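Local coordinates for protein beta-lactamase Rm3 (Uncultured bacterium, PDB 5IQK) that probably hydrolyses beta-lactam antibiotics as a zinc-dependent subclass B3 metallo-beta-lactamase, a source of antibiotic resistance, at residues Leu74-Gly78 against Tyr177-Ile181. Sequence-based numbering, arbitrary orientation.
Sequences LNSHG and YADSI. With ZN (zinc ion), chain C.
Asp-179 OD1 takes two N-H groups: ND1 of His-77 across the contact at 2.6 Å, and, weakly, the backbone N of the next residue, Ser-180. The histidine bond uses the syn lone pair of OD1, yet it is bent (139° at the hydrogen), with OD1 somewhat tilted from the ring plane, and ring and carboxylate planes stand 45° apart. In His-77, chi1 of 67° brings the ring across to Asp-179, and its turn about CB-CG points ND1 at the carboxylate and NE2 at the zinc ion, 2.1 Å away. His-79 and His-155 complete the protein ligands of this metal. His-77 opens the HxHxDH motif of the metallo-beta-lactamase alpha-beta/beta-alpha fold, in the loop after strand 70-74 of one sheet, and meets the end of strand 171-178 of the other. An aspartate behind a zinc ligand illustrates second-shell control: together with the metal bond it holds the ring's rotation, and probably makes NE2 a stronger donor. Ser-180 OG lies 3.6 Å from His-77 CE1 and hydrogen-bonds to a water that is also a distant ligand of the zinc ion. On the Ser-76 side, its CB packs 3.3 Å from Asp-179 OD1 and meets the Tyr-177 ring edge at CE2, while Ser-76 OG and Tyr-177 OH both hydrogen-bond to Asp-46.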
ATOM      1  N   LEU A  74       3.937  -8.196   1.893  1.00 17.67           N
ATOM      2  CA  LEU A  74       3.609  -7.695   0.559  1.00 18.14           C
ATOM      3  C   LEU A  74       3.940  -6.216   0.430  1.00 18.17           C
ATOM      4  O   LEU A  74       3.824  -5.459   1.381  1.00 19.33           O
ATOM      5  CB  LEU A  74       2.134  -7.905   0.247  1.00 17.25           C
ATOM      6  CG  LEU A  74       1.666  -9.341   0.527  1.00 20.71           C
ATOM      7  CD1 LEU A  74       0.187  -9.486   0.234  1.00 19.75           C
ATOM      8  CD2 LEU A  74       2.486 -10.355  -0.255  1.00 20.33           C
ATOM      9  N   ASN A  75       4.350  -5.817  -0.768  1.00 17.27           N
ATOM     10  CA  ASN A  75       4.663  -4.427  -1.057  1.00 16.97           C
ATOM     11  C   ASN A  75       3.659  -3.833  -2.046  1.00 18.36           C
ATOM     12  O   ASN A  75       3.148  -4.537  -2.920  1.00 16.31           O
ATOM     13  CB  ASN A  75       6.087  -4.315  -1.611  1.00 18.60           C
ATOM     14  CG  ASN A  75       6.415  -2.914  -2.104  1.00 19.29           C
ATOM     15  OD1 ASN A  75       6.650  -2.701  -3.298  1.00 18.02           O
ATOM     16  ND2 ASN A  75       6.401  -1.949  -1.195  1.00 19.03           N
ATOM     17  N   SER A  76       3.369  -2.546  -1.897  1.00 18.95           N
ATOM     18  CA  SER A  76       2.548  -1.832  -2.864  1.00 17.66           C
ATOM     19  C   SER A  76       3.447  -1.200  -3.936  1.00 17.69           C
ATOM     20  O   SER A  76       3.364  -1.553  -5.113  1.00 17.38           O
ATOM     21  CB  SER A  76       1.703  -0.763  -2.176  1.00 20.12           C
ATOM     22  OG  SER A  76       2.528   0.108  -1.425  1.00 18.11           O
ATOM     23  N   HIS A  77       4.321  -0.285  -3.528  1.00 16.96           N
ATOM     24  CA  HIS A  77       5.334   0.230  -4.468  1.00 17.74           C
ATOM     25  C   HIS A  77       6.631   0.627  -3.759  1.00 17.43           C
ATOM     26  O   HIS A  77       6.700   0.665  -2.526  1.00 18.53           O
ATOM     27  CB  HIS A  77       4.783   1.397  -5.309  1.00 16.34           C
ATOM     28  CG  HIS A  77       4.472   2.658  -4.549  1.00 18.65           C
ATOM     29  ND1 HIS A  77       3.312   2.822  -3.821  1.00 18.60           N
ATOM     30  CD2 HIS A  77       5.116   3.854  -4.495  1.00 15.69           C
ATOM     31  CE1 HIS A  77       3.280   4.042  -3.308  1.00 19.88           C
ATOM     32  NE2 HIS A  77       4.362   4.685  -3.697  1.00 13.67           N
ATOM     33  N   GLY A  78       7.651   0.935  -4.556  1.00 18.73           N
ATOM     34  CA  GLY A  78       9.023   1.004  -4.084  1.00 17.41           C
ATOM     35  C   GLY A  78       9.493   2.305  -3.454  1.00 19.16           C
ATOM     36  O   GLY A  78      10.668   2.451  -3.128  1.00 20.64           O
ATOM     37  N   TYR A 177      -6.495  -3.558  -0.776  1.00 19.62           N
ATOM     38  CA  TYR A 177      -5.426  -2.643  -0.420  1.00 18.11           C
ATOM     39  C   TYR A 177      -5.010  -1.972  -1.716  1.00 17.03           C
ATOM     40  O   TYR A 177      -4.399  -2.618  -2.566  1.00 16.31           O
ATOM     41  CB  TYR A 177      -4.240  -3.375   0.227  1.00 18.29           C
ATOM     42  CG  TYR A 177      -3.181  -2.456   0.812  1.00 17.31           C
ATOM     43  CD1 TYR A 177      -3.187  -2.131   2.164  1.00 19.57           C
ATOM     44  CD2 TYR A 177      -2.183  -1.899   0.012  1.00 20.71           C
ATOM     45  CE1 TYR A 177      -2.227  -1.296   2.710  1.00 17.42           C
ATOM     46  CE2 TYR A 177      -1.221  -1.048   0.547  1.00 19.50           C
ATOM     47  CZ  TYR A 177      -1.247  -0.759   1.895  1.00 19.86           C
ATOM     48  OH  TYR A 177      -0.293   0.071   2.429  1.00 21.66           O
ATOM     49  N   ALA A 178      -5.382  -0.706  -1.884  1.00 16.41           N
ATOM     50  CA  ALA A 178      -5.131  -0.007  -3.144  1.00 19.16           C
ATOM     51  C   ALA A 178      -3.854   0.796  -3.068  1.00 17.73           C
ATOM     52  O   ALA A 178      -3.639   1.574  -2.138  1.00 17.51           O
ATOM     53  CB  ALA A 178      -6.295   0.896  -3.502  1.00 19.43           C
ATOM     54  N   ASP A 179      -2.995   0.595  -4.056  1.00 17.10           N
ATOM     55  CA  ASP A 179      -1.786   1.380  -4.129  1.00 19.04           C
ATOM     56  C   ASP A 179      -2.114   2.836  -4.440  1.00 18.70           C
ATOM     57  O   ASP A 179      -3.195   3.156  -4.944  1.00 19.59           O
ATOM     58  CB  ASP A 179      -0.836   0.822  -5.191  1.00 18.85           C
ATOM     59  CG  ASP A 179       0.561   1.404  -5.066  1.00 19.75           C
ATOM     60  OD1 ASP A 179       0.889   1.930  -3.964  1.00 21.25           O
ATOM     61  OD2 ASP A 179       1.312   1.353  -6.051  1.00 21.27           O
ATOM     62  N   SER A 180      -1.169   3.713  -4.136  1.00 15.84           N
ATOM     63  CA  SER A 180      -1.227   5.100  -4.610  1.00 20.19           C
ATOM     64  C   SER A 180      -1.397   5.135  -6.113  1.00 19.89           C
ATOM     65  O   SER A 180      -0.703   4.411  -6.819  1.00 19.65           O
ATOM     66  CB  SER A 180       0.055   5.847  -4.238  1.00 19.54           C
ATOM     67  OG  SER A 180       0.254   5.846  -2.839  1.00 23.08           O
ATOM     68  N   ILE A 181      -2.313   5.974  -6.593  1.00 17.07           N
ATOM     69  CA  ILE A 181      -2.487   6.220  -8.023  1.00 19.66           C
ATOM     70  C   ILE A 181      -2.555   7.724  -8.289  1.00 18.59           C
ATOM     71  O   ILE A 181      -3.131   8.167  -9.290  1.00 19.69           O
ATOM     72  CB  ILE A 181      -3.756   5.537  -8.567  1.00 20.55           C
ATOM     73  CG1 ILE A 181      -4.955   5.865  -7.684  1.00 21.21           C
ATOM     74  CG2 ILE A 181      -3.553   4.029  -8.634  1.00 16.04           C
ATOM     75  CD1 ILE A 181      -6.275   5.396  -8.250  1.00 21.58           C
TER
HETATM   76 ZN    ZN C 401       4.740   6.721  -3.687  1.00 17.40          ZN
HETATM   77  O   HOH W   1       2.452   7.189  -2.605  1.00 32.30           O
HETATM   78  O   HOH W   2       4.664   7.709  -2.068  1.00 20.81           O